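Local coordinates for DegV family protein (Thermus thermophilus, PDB 2DT8) that binds a long-chain fatty acid, here palmitic acid, in its interior and also carries a zinc ion, at residues Ala56-Thr61 and Thr161-Lys166; Glu67-Val72 and Ser93-Ser98; Ala117-Val122 and Asn258-Val263; Arg150-Val155 and Arg216-Gly221. All coordinates share one frame; numbering follows the deposited sequence.

Palmitic acid ties much of this model together. Its carboxyl group is held from two sides: Thr61 of interaction 1 binds O2 and Ser93 of interaction 2 binds O1, although the centres of those contacts lie 24 Å apart. Interaction 3 sits near the middle of the chain, about 4 Å from its centre, and Leu260 comes within about 4 Å of the ligand; it meets interaction 1 where Thr61 packs on Val263. Interaction 4 has its centre 19 Å from that of interaction 3; both reach the same four-stranded sheet, and Val155 of interaction 4 also touches the palmitic acid. Interaction 2 also holds Glu67, which with Glu105 binds the zinc ion.

Interaction 1 of 4, residues Ala56-Thr61 and Thr161-Lys166; sequences AAFPTT and TLEFLK. With PLM (palmitic acid), chain C.
Phe58 and Phe164 make a face-to-face aromatic stack that joins the loop before strand 60-62 to the first turn of helix 163-168, two parts of the DegV fold a hundred residues apart. The tight part is the ring pair itself. Phe58 CE2 sits over the centre of the Phe164 ring, 3.4 Å above its plane, with the centroids 4.3 Å apart and the planes inclined by 30°. Phe164 CG stands anti to its own carbonyl carbon (chi1 -73°), which swings the ring off the helix to meet Phe58. Beside the stack, Pro59 CD reaches Phe164 CE2 at 4.4 Å, a looser touch, and Pro270 packs on the Phe164 ring too. Replacing Phe164 with alanine would probably leave the Phe58 ring without its stacking partner and open a gap beside Pro59. The outer side is slacker: Phe58 is partly exposed, and the bent chain of Glu163 brings CG only to 4.1 Å from Phe58 CZ. The Glu163 carboxylate pairs instead with Arg167, which also makes a cation-pi contact with Phe58. At the far end of 56-61, Thr61, also bonded to His267, turns to the fatty acid, and its OG1 donates to palmitic acid O2 at 2.7 Å. Where the helix starts, Thr161 OG1 accepts a capping bond from Glu163 N at 3.0 Å, nearly straight at 163°.

Interaction 2 of 4, residues Glu67-Val72 and Ser93-Ser98; sequences EDFARV and SGTVQS. With ZN (zinc ion), chain B; PLM (palmitic acid), chain C.
Phe69 points its ring from one helix at the next and meets Thr95 at its rim: Thr95 CG2 lies near the ring plane, 3.7 Å from Phe69 CZ, and the two side chains cross at about a right angle. Farther round the same ring, Phe69 CD2 comes to 3.9 Å from Ser98 CB. The Ser98 hydroxyl is bonded to Pro64 O. With chi1 at -61°, Thr95 sends CG2 to the phenyl ring and OG1 back to Ser93. This is a helix-helix contact, 66-76 against the N-terminal turn of 95-103, and just before that turn Ser93 forms an ST turn, its OG accepting from Thr95 N at 3.1 Å. The same Ser93 OG accepts from Thr95 OG1 at 2.8 Å and donates a short bond to palmitic acid O1 at 2.5 Å. On the other flank of helix 66-76, Glu67 OE2 binds the zinc ion at 1.9 Å, with Glu105 and a water as further ligands.

Interaction 3 of 4, residues Ala117-Val122 and Asn258-Val263; sequences AASLGV and NELGAV
Leu260 lays its CD2 methyl against the hydroxyl of Ser119, with CD2 3.4 Å from OG and 3.9 Å from Ser119 CB. The serine's polar end is spoken for by another residue: OG is hydrogen-bonded to Asp12 OD2, so the methyl sits beside a hydroxyl that is already engaged. A chi1 of -172° turns Ser119 OG away from its own backbone N and toward Leu260; although Ser119 is the N-cap of helix 120-135, it makes no side-chain capping bond. A second, looser touch pairs Leu120 CD1 with Asn258 CB at 4.1 Å, with the two side chains set roughly perpendicular. Asp12 also binds across the seam, its OD2 to Gly261 N and its backbone O to Asn258 ND2, so one residue bridges both segments with three bonds. The contact borders the lipid: Leu260 comes within about 4 Å of the palmitic acid, and Ala118 and Val263 touch it. In the fold, the start of helix 120-135 is set against the end of strand 252-259, where the chain turns into helix 262-268, while Leu120 also packs on Tyr228 and Leu230 of the adjacent strand 225-231, and Ser119 on Leu230.

Interaction 4 of 4, residues Arg150-Val155 and Arg216-Gly221; sequences RRDHFV and RAWAEG
Asp152 OD1 takes a hydrogen bond from a water at 2.7 Å and a weak one from Trp218 NE1 at 3.4 Å, bent to 138°. The indole N-H is shared, since the same water, lying in the ring plane at its edge, accepts a weak bond from NE1 at 3.1 Å. The carboxylate and indole planes are turned 44° apart, and the other oxygen, OD2, forms a salt bridge with Arg222. Apolar contact does more of the work. Phe154 CB rides over one face of Trp218, 3.7 Å from the centroid of the five-membered ring and 15° off its normal, a CH-pi contact. The two aromatic rings meet obliquely, with Phe154 CD1 3.6 Å from Trp218 CB. Trp218 extends from the helix, and its indole reaches across to strand 154-158. A serine in place of Trp218 would probably leave Phe154 CB without its aromatic cover and Asp152 OD1 without the indole N-H. Arg222 makes a cation-pi contact with Trp218, and Phe215 meets Phe154 edge-to-face. The last turn of helix 204-219 thus rests on strand 154-158, an outer strand of the four-stranded sheet, just after helix 139-151 ends, with Ile225 of strand 225-231 also touching Trp218.

Interaction 1 of 4, residues Ala56-Thr61 and Thr161-Lys166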
loop_
_atom_site.group_PDB
_atom_site.type_symbol
_atom_site.label_atom_id
_atom_site.label_comp_id
_atom_site.label_asym_id
_atom_site.label_seq_id
_atom_site.Cartn_x
_atom_site.Cartn_y
_atom_site.Cartn_z
ATOM N N ALA A 56 -25.387 6.594 -2.843
ATOM C CA ALA A 56 -25.080 6.592 -1.427
ATOM C C ALA A 56 -23.899 7.502 -1.126
ATOM O O ALA A 56 -23.107 7.841 -2.011
ATOM C CB ALA A 56 -24.795 5.181 -0.958
ATOM N N ALA A 57 -23.977 7.763 0.064
ATOM C CA ALA A 57 -22.972 8.586 0.710
ATOM C C ALA A 57 -21.578 7.980 0.529
ATOM O O ALA A 57 -21.391 6.771 0.540
ATOM C CB ALA A 57 -23.311 8.808 2.185
ATOM N N PHE A 58 -20.622 8.911 0.347
ATOM C CA PHE A 58 -19.259 8.446 0.181
ATOM C C PHE A 58 -18.765 7.629 1.376
ATOM O O PHE A 58 -19.167 7.840 2.513
ATOM C CB PHE A 58 -17.739 9.229 -0.334
ATOM C CG PHE A 58 -17.667 9.542 -1.789
ATOM C CD1 PHE A 58 -18.823 9.729 -2.527
ATOM C CD2 PHE A 58 -16.435 9.716 -2.414
ATOM C CE1 PHE A 58 -18.760 10.070 -3.870
ATOM C CE2 PHE A 58 -16.363 10.058 -3.754
ATOM C CZ PHE A 58 -17.535 10.244 -4.485
ATOM N N PRO A 59 -17.913 6.651 1.029
ATOM C CA PRO A 59 -17.334 5.853 2.093
ATOM C C PRO A 59 -16.254 6.664 2.813
ATOM O O PRO A 59 -15.655 7.578 2.261
ATOM C CB PRO A 59 -16.592 4.581 1.517
ATOM C CG PRO A 59 -16.067 5.147 0.220
ATOM C CD PRO A 59 -17.243 5.942 -0.261
ATOM N N THR A 60 -16.083 6.291 4.093
ATOM C CA THR A 60 -15.050 6.964 4.857
ATOM C C THR A 60 -14.343 5.746 5.459
ATOM O O THR A 60 -14.815 4.620 5.380
ATOM C CB THR A 60 -15.406 8.026 5.940
ATOM O OG1 THR A 60 -16.267 7.422 6.907
ATOM C CG2 THR A 60 -16.152 9.186 5.273
ATOM N N THR A 61 -13.204 6.063 6.098
ATOM C CA THR A 61 -12.427 4.977 6.665
ATOM C C THR A 61 -11.910 5.324 8.089
ATOM O O THR A 61 -11.920 6.502 8.452
ATOM C CB THR A 61 -11.172 4.539 5.812
ATOM O OG1 THR A 61 -10.293 5.658 5.643
ATOM C CG2 THR A 61 -11.636 4.098 4.432
ATOM N N THR A 161 -10.935 8.820 -11.548
ATOM C CA THR A 161 -11.293 10.175 -11.148
ATOM C C THR A 161 -10.490 10.578 -9.928
ATOM O O THR A 161 -10.038 9.726 -9.161
ATOM C CB THR A 161 -12.798 10.290 -10.776
ATOM O OG1 THR A 161 -13.061 11.607 -10.275
ATOM C CG2 THR A 161 -13.176 9.285 -9.683
ATOM N N LEU A 162 -10.299 11.879 -9.760
ATOM C CA LEU A 162 -9.581 12.373 -8.598
ATOM C C LEU A 162 -10.565 12.665 -7.459
ATOM O O LEU A 162 -10.163 13.064 -6.373
ATOM C CB LEU A 162 -8.828 13.666 -8.949
ATOM C CG LEU A 162 -7.704 13.573 -9.983
ATOM C CD1 LEU A 162 -7.170 14.972 -10.262
ATOM C CD2 LEU A 162 -6.598 12.675 -9.471
ATOM N N GLU A 163 -11.851 12.418 -7.693
ATOM C CA GLU A 163 -12.870 12.736 -6.695
ATOM C C GLU A 163 -12.777 12.022 -5.352
ATOM O O GLU A 163 -13.077 12.621 -4.311
ATOM C CB GLU A 163 -14.269 12.538 -7.288
ATOM C CG GLU A 163 -15.421 13.139 -6.469
ATOM C CD GLU A 163 -15.367 14.655 -6.345
ATOM O OE1 GLU A 163 -14.738 15.321 -7.193
ATOM O OE2 GLU A 163 -15.979 15.179 -5.388
ATOM N N PHE A 164 -12.386 10.750 -5.346
ATOM C CA PHE A 164 -12.276 10.052 -4.067
ATOM C C PHE A 164 -11.076 10.555 -3.272
ATOM O O PHE A 164 -11.125 10.650 -2.037
ATOM C CB PHE A 164 -12.193 8.537 -4.275
ATOM C CG PHE A 164 -13.505 7.915 -4.687
ATOM C CD1 PHE A 164 -14.047 8.161 -5.946
ATOM C CD2 PHE A 164 -14.194 7.088 -3.817
ATOM C CE1 PHE A 164 -15.260 7.587 -6.324
ATOM C CE2 PHE A 164 -15.408 6.512 -4.189
ATOM C CZ PHE A 164 -15.941 6.763 -5.447
ATOM N N LEU A 165 -9.999 10.882 -3.977
ATOM C CA LEU A 165 -8.809 11.405 -3.325
ATOM C C LEU A 165 -9.144 12.771 -2.722
ATOM O O LEU A 165 -8.760 13.099 -1.606
ATOM C CB LEU A 165 -7.656 11.486 -4.323
ATOM C CG LEU A 165 -6.954 10.155 -4.608
ATOM C CD1 LEU A 165 -6.038 10.300 -5.802
ATOM C CD2 LEU A 165 -6.175 9.725 -3.385
ATOM N N LYS A 166 -9.849 13.555 -3.557
ATOM C CA LYS A 166 -10.261 14.857 -3.069
ATOM C C LYS A 166 -11.189 14.895 -1.854
ATOM O O LYS A 166 -10.959 15.610 -0.887
ATOM C CB LYS A 166 -10.954 15.541 -4.240
ATOM C CG LYS A 166 -11.593 16.878 -3.859
ATOM C CD LYS A 166 -12.330 17.487 -5.039
ATOM C CE LYS A 166 -13.066 18.749 -4.626
ATOM N NZ LYS A 166 -13.551 19.501 -5.817
HETATM C C1 PLM C . -7.587 5.679 7.621
HETATM O O1 PLM C . -6.683 6.053 8.528
HETATM O O2 PLM C . -8.759 5.931 7.804
HETATM C C2 PLM C . -7.143 4.948 6.370
HETATM C C3 PLM C . -6.692 5.975 5.326
HETATM C C4 PLM C . -6.283 5.269 4.031
HETATM C C5 PLM C . -5.800 6.313 3.026
HETATM C C6 PLM C . -5.294 5.632 1.756
HETATM C C7 PLM C . -4.862 6.697 0.768
HETATM C C8 PLM C . -4.170 6.057 -0.411
HETATM C C9 PLM C . -3.465 7.157 -1.201
HETATM C CA PLM C . -3.281 6.718 -2.640
HETATM C CB PLM C . -2.003 5.904 -2.721
HETATM C CC PLM C . -2.361 4.451 -2.978
HETATM C CD PLM C . -1.645 3.983 -4.232
HETATM C CE PLM C . -2.145 2.587 -4.594
HETATM C CF PLM C . -1.515 2.139 -5.922
HETATM C CG PLM C . -0.083 1.663 -5.678
#

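Interaction 2 of 4, residues Glu67-Val72 and Ser93-Ser98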
loop_
_atom_site.group_PDB
_atom_site.type_symbol
_atom_site.label_atom_id
_atom_site.label_comp_id
_atom_site.label_asym_id
_atom_site.label_seq_id
_atom_site.Cartn_x
_atom_site.Cartn_y
_atom_site.Cartn_z
ATOM N N GLU A 67 -5.880 0.163 21.536
ATOM C CA GLU A 67 -6.092 -1.162 22.107
ATOM C C GLU A 67 -6.184 -2.256 21.038
ATOM O O GLU A 67 -5.868 -3.407 21.324
ATOM C CB GLU A 67 -7.322 -1.180 23.028
ATOM C CG GLU A 67 -7.153 -0.397 24.345
ATOM C CD GLU A 67 -5.947 -0.817 25.184
ATOM O OE1 GLU A 67 -5.530 -2.002 25.142
ATOM O OE2 GLU A 67 -5.424 0.064 25.906
ATOM N N ASP A 68 -6.604 -1.909 19.817
ATOM C CA ASP A 68 -6.644 -2.904 18.742
ATOM C C ASP A 68 -5.205 -3.402 18.562
ATOM O O ASP A 68 -4.957 -4.598 18.423
ATOM C CB ASP A 68 -7.128 -2.296 17.418
ATOM C CG ASP A 68 -8.625 -2.019 17.396
ATOM O OD1 ASP A 68 -9.378 -2.672 18.151
ATOM O OD2 ASP A 68 -9.052 -1.162 16.594
ATOM N N PHE A 69 -4.260 -2.466 18.570
ATOM C CA PHE A 69 -2.855 -2.822 18.431
ATOM C C PHE A 69 -2.307 -3.502 19.680
ATOM O O PHE A 69 -1.586 -4.493 19.584
ATOM C CB PHE A 69 -2.020 -1.574 18.131
ATOM C CG PHE A 69 -1.925 -1.240 16.675
ATOM C CD1 PHE A 69 -1.193 -2.054 15.817
ATOM C CD2 PHE A 69 -2.573 -0.127 16.159
ATOM C CE1 PHE A 69 -1.101 -1.761 14.462
ATOM C CE2 PHE A 69 -2.492 0.181 14.801
ATOM C CZ PHE A 69 -1.754 -0.644 13.950
ATOM N N ALA A 70 -2.635 -2.969 20.855
ATOM C CA ALA A 70 -2.111 -3.545 22.091
ATOM C C ALA A 70 -2.466 -5.016 22.257
ATOM O O ALA A 70 -1.648 -5.805 22.727
ATOM C CB ALA A 70 -2.598 -2.745 23.292
ATOM N N ARG A 71 -3.743 -5.418 21.927
ATOM C CA ARG A 71 -4.121 -6.830 21.999
ATOM C C ARG A 71 -3.219 -7.674 21.108
ATOM O O ARG A 71 -2.784 -8.759 21.504
ATOM C CB ARG A 71 -5.575 -7.024 21.575
ATOM C CG ARG A 71 -6.032 -8.485 21.570
ATOM C CD ARG A 71 -7.491 -8.661 21.127
ATOM N NE ARG A 71 -8.077 -7.446 20.559
ATOM C CZ ARG A 71 -8.382 -6.364 21.270
ATOM N NH1 ARG A 71 -8.329 -6.407 22.596
ATOM N NH2 ARG A 71 -8.739 -5.240 20.660
ATOM N N VAL A 72 -2.933 -7.248 19.910
ATOM C CA VAL A 72 -2.099 -7.996 18.985
ATOM C C VAL A 72 -0.655 -8.041 19.504
ATOM O O VAL A 72 -0.040 -9.104 19.514
ATOM C CB VAL A 72 -2.198 -7.392 17.562
ATOM C CG1 VAL A 72 -1.231 -8.084 16.618
ATOM C CG2 VAL A 72 -3.635 -7.560 17.042
ATOM N N SER A 93 -2.613 8.294 7.165
ATOM C CA SER A 93 -3.452 7.666 8.171
ATOM C C SER A 93 -2.922 7.794 9.588
ATOM O O SER A 93 -1.715 7.909 9.794
ATOM C CB SER A 93 -3.567 6.179 7.812
ATOM O OG SER A 93 -4.257 5.416 8.778
ATOM N N GLY A 94 -3.835 7.736 10.555
ATOM C CA GLY A 94 -3.433 7.804 11.951
ATOM C C GLY A 94 -3.003 6.445 12.483
ATOM O O GLY A 94 -2.742 6.302 13.672
ATOM N N THR A 95 -2.918 5.446 11.608
ATOM C CA THR A 95 -2.523 4.105 12.022
ATOM C C THR A 95 -1.186 4.066 12.771
ATOM O O THR A 95 -1.097 3.463 13.842
ATOM C CB THR A 95 -2.475 3.160 10.796
ATOM O OG1 THR A 95 -3.786 3.086 10.216
ATOM C CG2 THR A 95 -2.032 1.753 11.198
ATOM N N VAL A 96 -0.155 4.699 12.212
ATOM C CA VAL A 96 1.156 4.720 12.869
ATOM C C VAL A 96 1.033 5.288 14.284
ATOM O O VAL A 96 1.608 4.750 15.233
ATOM C CB VAL A 96 2.177 5.548 12.064
ATOM C CG1 VAL A 96 3.375 5.926 12.957
ATOM C CG2 VAL A 96 2.664 4.725 10.870
ATOM N N GLN A 97 0.384 6.416 14.446
ATOM C CA GLN A 97 0.144 7.007 15.756
ATOM C C GLN A 97 -0.508 6.000 16.710
ATOM O O GLN A 97 -0.160 5.947 17.889
ATOM C CB GLN A 97 -0.732 8.249 15.602
ATOM C CG GLN A 97 -1.256 8.824 16.900
ATOM C CD GLN A 97 -1.898 10.186 16.692
ATOM O OE1 GLN A 97 -2.686 10.641 17.516
ATOM N NE2 GLN A 97 -1.550 10.846 15.588
ATOM N N SER A 98 -1.587 5.269 16.299
ATOM C CA SER A 98 -2.205 4.302 17.196
ATOM C C SER A 98 -1.216 3.203 17.591
ATOM O O SER A 98 -1.177 2.760 18.753
ATOM C CB SER A 98 -3.427 3.651 16.540
ATOM O OG SER A 98 -4.523 4.543 16.571
HETATM ZN ZN ZN B . -3.873 0.089 27.058
HETATM C C1 PLM C . -7.587 5.679 7.621
HETATM O O1 PLM C . -6.683 6.053 8.528
HETATM O O2 PLM C . -8.759 5.931 7.804
HETATM C C2 PLM C . -7.143 4.948 6.370
HETATM C C3 PLM C . -6.692 5.975 5.326
HETATM C C4 PLM C . -6.283 5.269 4.031
HETATM C C5 PLM C . -5.800 6.313 3.026
HETATM C C6 PLM C . -5.294 5.632 1.756
HETATM C C7 PLM C . -4.862 6.697 0.768
HETATM C C8 PLM C . -4.170 6.057 -0.411
HETATM C C9 PLM C . -3.465 7.157 -1.201
HETATM C CA PLM C . -3.281 6.718 -2.640
HETATM C CB PLM C . -2.003 5.904 -2.721
HETATM C CC PLM C . -2.361 4.451 -2.978
HETATM C CD PLM C . -1.645 3.983 -4.232
HETATM C CE PLM C . -2.145 2.587 -4.594
HETATM C CF PLM C . -1.515 2.139 -5.922
HETATM C CG PLM C . -0.083 1.663 -5.678
HETATM O O HOH W 1 -3.993 2.193 27.562
#

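Interaction 3 of 4, residues Ala117-Val122 and Asn258-Val263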
loop_
_atom_site.group_PDB
_atom_site.type_symbol
_atom_site.label_atom_id
_atom_site.label_comp_id
_atom_site.label_asym_id
_atom_site.label_seq_id
_atom_site.Cartn_x
_atom_site.Cartn_y
_atom_site.Cartn_z
ATOM N N ALA A 117 4.437 4.380 2.612
ATOM C CA ALA A 117 3.832 3.729 1.459
ATOM C C ALA A 117 2.392 3.334 1.755
ATOM O O ALA A 117 1.869 3.591 2.843
ATOM C CB ALA A 117 4.641 2.498 1.070
ATOM N N ALA A 118 1.757 2.687 0.785
ATOM C CA ALA A 118 0.374 2.248 0.934
ATOM C C ALA A 118 0.157 0.969 0.120
ATOM O O ALA A 118 0.923 0.683 -0.796
ATOM C CB ALA A 118 -0.573 3.360 0.444
ATOM N N SER A 119 -0.895 0.218 0.445
ATOM C CA SER A 119 -1.225 -1.035 -0.245
ATOM C C SER A 119 0.016 -1.945 -0.287
ATOM O O SER A 119 0.766 -2.010 0.694
ATOM C CB SER A 119 -1.763 -0.735 -1.654
ATOM O OG SER A 119 -2.249 -1.914 -2.266
ATOM N N LEU A 120 0.247 -2.641 -1.402
ATOM C CA LEU A 120 1.413 -3.527 -1.496
ATOM C C LEU A 120 2.759 -2.817 -1.373
ATOM O O LEU A 120 3.801 -3.471 -1.319
ATOM C CB LEU A 120 1.366 -4.362 -2.779
ATOM C CG LEU A 120 0.499 -5.613 -2.641
ATOM C CD1 LEU A 120 0.515 -6.379 -3.954
ATOM C CD2 LEU A 120 1.020 -6.487 -1.512
ATOM N N GLY A 121 2.746 -1.484 -1.343
ATOM C CA GLY A 121 3.984 -0.748 -1.122
ATOM C C GLY A 121 4.416 -1.053 0.306
ATOM O O GLY A 121 5.608 -1.123 0.625
ATOM N N VAL A 122 3.435 -1.231 1.186
ATOM C CA VAL A 122 3.722 -1.585 2.572
ATOM C C VAL A 122 3.947 -3.098 2.596
ATOM O O VAL A 122 4.903 -3.603 3.188
ATOM C CB VAL A 122 2.533 -1.257 3.507
ATOM C CG1 VAL A 122 2.882 -1.648 4.938
ATOM C CG2 VAL A 122 2.182 0.224 3.415
ATOM N N ASN A 258 -2.464 -8.108 -6.986
ATOM C CA ASN A 258 -3.557 -8.246 -6.036
ATOM C C ASN A 258 -4.485 -7.072 -6.203
ATOM O O ASN A 258 -4.113 -6.027 -6.749
ATOM C CB ASN A 258 -3.053 -8.287 -4.579
ATOM C CG ASN A 258 -4.109 -8.818 -3.598
ATOM O OD1 ASN A 258 -5.094 -9.444 -3.998
ATOM N ND2 ASN A 258 -3.891 -8.588 -2.311
ATOM N N GLU A 259 -5.713 -7.262 -5.753
ATOM C CA GLU A 259 -6.687 -6.191 -5.780
ATOM C C GLU A 259 -6.373 -5.303 -4.574
ATOM O O GLU A 259 -5.816 -5.759 -3.572
ATOM C CB GLU A 259 -8.103 -6.757 -5.636
ATOM C CG GLU A 259 -9.178 -5.686 -5.643
ATOM C CD GLU A 259 -10.594 -6.237 -5.670
ATOM O OE1 GLU A 259 -10.804 -7.427 -5.350
ATOM O OE2 GLU A 259 -11.503 -5.454 -6.008
ATOM N N LEU A 260 -6.707 -4.024 -4.700
ATOM C CA LEU A 260 -6.552 -3.077 -3.608
ATOM C C LEU A 260 -7.576 -3.448 -2.545
ATOM O O LEU A 260 -8.646 -3.998 -2.859
ATOM C CB LEU A 260 -6.905 -1.669 -4.084
ATOM C CG LEU A 260 -5.949 -0.946 -5.021
ATOM C CD1 LEU A 260 -6.613 0.324 -5.531
ATOM C CD2 LEU A 260 -4.672 -0.616 -4.263
ATOM N N GLY A 261 -7.263 -3.153 -1.293
ATOM C CA GLY A 261 -8.227 -3.403 -0.242
ATOM C C GLY A 261 -9.316 -2.337 -0.291
ATOM O O GLY A 261 -9.154 -1.276 -0.908
ATOM N N ALA A 262 -10.433 -2.616 0.374
ATOM C CA ALA A 262 -11.549 -1.683 0.410
ATOM C C ALA A 262 -11.146 -0.357 1.051
ATOM O O ALA A 262 -11.618 0.706 0.639
ATOM C CB ALA A 262 -12.704 -2.300 1.170
ATOM N N VAL A 263 -10.273 -0.400 2.057
ATOM C CA VAL A 263 -9.862 0.847 2.698
ATOM C C VAL A 263 -9.059 1.722 1.735
ATOM O O VAL A 263 -9.338 2.917 1.602
ATOM C CB VAL A 263 -9.082 0.582 4.008
ATOM C CG1 VAL A 263 -8.409 1.865 4.498
ATOM C CG2 VAL A 263 -10.054 0.086 5.081
#

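Interaction 4 of 4, residues Arg150-Val155 and Arg216-Gly221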
loop_
_atom_site.group_PDB
_atom_site.type_symbol
_atom_site.label_atom_id
_atom_site.label_comp_id
_atom_site.label_asym_id
_atom_site.label_seq_id
_atom_site.Cartn_x
_atom_site.Cartn_y
_atom_site.Cartn_z
ATOM N N ARG A 150 12.557 2.529 2.010
ATOM C CA ARG A 150 11.761 3.739 2.150
ATOM C C ARG A 150 12.326 4.845 1.244
ATOM O O ARG A 150 11.583 5.556 0.551
ATOM C CB ARG A 150 11.771 4.217 3.605
ATOM C CG ARG A 150 10.975 5.515 3.822
ATOM C CD ARG A 150 11.243 6.130 5.187
ATOM N NE ARG A 150 12.577 6.721 5.304
ATOM C CZ ARG A 150 12.946 7.876 4.744
ATOM N NH1 ARG A 150 12.091 8.582 4.011
ATOM N NH2 ARG A 150 14.179 8.336 4.926
ATOM N N ARG A 151 13.660 4.962 1.201
ATOM C CA ARG A 151 14.315 6.008 0.421
ATOM C C ARG A 151 14.396 5.747 -1.082
ATOM O O ARG A 151 14.376 6.686 -1.885
ATOM C CB ARG A 151 15.740 6.222 0.941
ATOM C CG ARG A 151 15.812 6.749 2.370
ATOM C CD ARG A 151 17.261 6.877 2.846
ATOM N NE ARG A 151 18.062 7.708 1.951
ATOM C CZ ARG A 151 19.088 8.464 2.344
ATOM N NH1 ARG A 151 19.396 8.555 3.634
ATOM N NH2 ARG A 151 19.799 9.129 1.446
ATOM N N ASP A 152 14.469 4.416 -1.382
ATOM C CA ASP A 152 14.620 3.998 -2.762
ATOM C C ASP A 152 13.619 2.941 -3.223
ATOM O O ASP A 152 13.838 1.741 -3.068
ATOM C CB ASP A 152 16.061 3.497 -2.961
ATOM C CG ASP A 152 16.340 3.002 -4.378
ATOM O OD1 ASP A 152 15.780 3.572 -5.336
ATOM O OD2 ASP A 152 17.142 2.050 -4.537
ATOM N N HIS A 153 12.492 3.402 -3.749
ATOM C CA HIS A 153 11.500 2.495 -4.308
ATOM C C HIS A 153 10.750 3.240 -5.397
ATOM O O HIS A 153 10.961 4.440 -5.627
ATOM C CB HIS A 153 10.554 1.892 -3.245
ATOM C CG HIS A 153 9.618 2.867 -2.602
ATOM N ND1 HIS A 153 9.861 3.419 -1.363
ATOM C CD2 HIS A 153 8.397 3.313 -2.982
ATOM C CE1 HIS A 153 8.826 4.159 -1.004
ATOM N NE2 HIS A 153 7.924 4.111 -1.969
ATOM N N PHE A 154 9.905 2.508 -6.106
ATOM C CA PHE A 154 9.169 3.071 -7.213
ATOM C C PHE A 154 7.678 2.849 -7.064
ATOM O O PHE A 154 7.255 1.813 -6.570
ATOM C CB PHE A 154 9.627 2.385 -8.501
ATOM C CG PHE A 154 8.923 2.861 -9.727
ATOM C CD1 PHE A 154 9.362 3.999 -10.384
ATOM C CD2 PHE A 154 7.807 2.180 -10.218
ATOM C CE1 PHE A 154 8.707 4.460 -11.526
ATOM C CE2 PHE A 154 7.148 2.639 -11.357
ATOM C CZ PHE A 154 7.600 3.776 -12.006
ATOM N N VAL A 155 6.899 3.842 -7.478
ATOM C CA VAL A 155 5.452 3.705 -7.493
ATOM C C VAL A 155 4.799 4.661 -8.479
ATOM O O VAL A 155 5.140 5.841 -8.551
ATOM C CB VAL A 155 4.788 3.890 -6.085
ATOM C CG1 VAL A 155 5.233 5.195 -5.431
ATOM C CG2 VAL A 155 3.253 3.860 -6.235
ATOM N N ARG A 216 11.521 2.630 -16.398
ATOM C CA ARG A 216 12.815 2.351 -17.005
ATOM C C ARG A 216 13.879 3.302 -16.455
ATOM O O ARG A 216 15.001 2.881 -16.167
ATOM C CB ARG A 216 12.731 2.478 -18.528
ATOM C CG ARG A 216 12.058 1.301 -19.216
ATOM C CD ARG A 216 12.040 1.515 -20.728
ATOM N NE ARG A 216 11.400 0.423 -21.459
ATOM C CZ ARG A 216 11.974 -0.749 -21.717
ATOM N NH1 ARG A 216 13.209 -0.996 -21.304
ATOM N NH2 ARG A 216 11.308 -1.677 -22.395
ATOM N N ALA A 217 13.526 4.577 -16.311
ATOM C CA ALA A 217 14.454 5.572 -15.776
ATOM C C ALA A 217 14.865 5.185 -14.355
ATOM O O ALA A 217 16.050 5.222 -14.010
ATOM C CB ALA A 217 13.813 6.949 -15.778
ATOM N N TRP A 218 13.888 4.812 -13.531
ATOM C CA TRP A 218 14.166 4.402 -12.153
ATOM C C TRP A 218 14.961 3.091 -12.090
ATOM O O TRP A 218 15.834 2.921 -11.230
ATOM C CB TRP A 218 12.850 4.212 -11.380
ATOM C CG TRP A 218 13.034 3.603 -10.025
ATOM C CD1 TRP A 218 13.317 4.258 -8.859
ATOM C CD2 TRP A 218 13.020 2.207 -9.707
ATOM N NE1 TRP A 218 13.480 3.357 -7.839
ATOM C CE2 TRP A 218 13.297 2.089 -8.326
ATOM C CE3 TRP A 218 12.786 1.041 -10.450
ATOM C CZ2 TRP A 218 13.374 0.856 -7.678
ATOM C CZ3 TRP A 218 12.859 -0.189 -9.807
ATOM C CH2 TRP A 218 13.145 -0.271 -8.429
ATOM N N ALA A 219 14.656 2.169 -13.003
ATOM C CA ALA A 219 15.281 0.844 -13.042
ATOM C C ALA A 219 16.760 0.781 -13.424
ATOM O O ALA A 219 17.417 -0.240 -13.187
ATOM C CB ALA A 219 14.481 -0.065 -13.986
ATOM N N GLU A 220 17.270 1.810 -13.930
ATOM C CA GLU A 220 18.659 1.813 -14.390
ATOM C C GLU A 220 19.663 1.254 -13.381
ATOM O O GLU A 220 19.786 1.753 -12.265
ATOM C CB GLU A 220 19.064 3.232 -14.783
ATOM C CG GLU A 220 20.345 3.314 -15.590
ATOM C CD GLU A 220 20.157 2.807 -17.002
ATOM O OE1 GLU A 220 19.013 2.866 -17.498
ATOM O OE2 GLU A 220 21.148 2.362 -17.619
ATOM N N GLY A 221 20.525 0.433 -13.945
ATOM C CA GLY A 221 21.553 -0.177 -13.112
ATOM C C GLY A 221 21.158 -1.267 -12.127
ATOM O O GLY A 221 22.022 -1.842 -11.466
HETATM O O HOH W 2 14.587 5.792 -6.212
#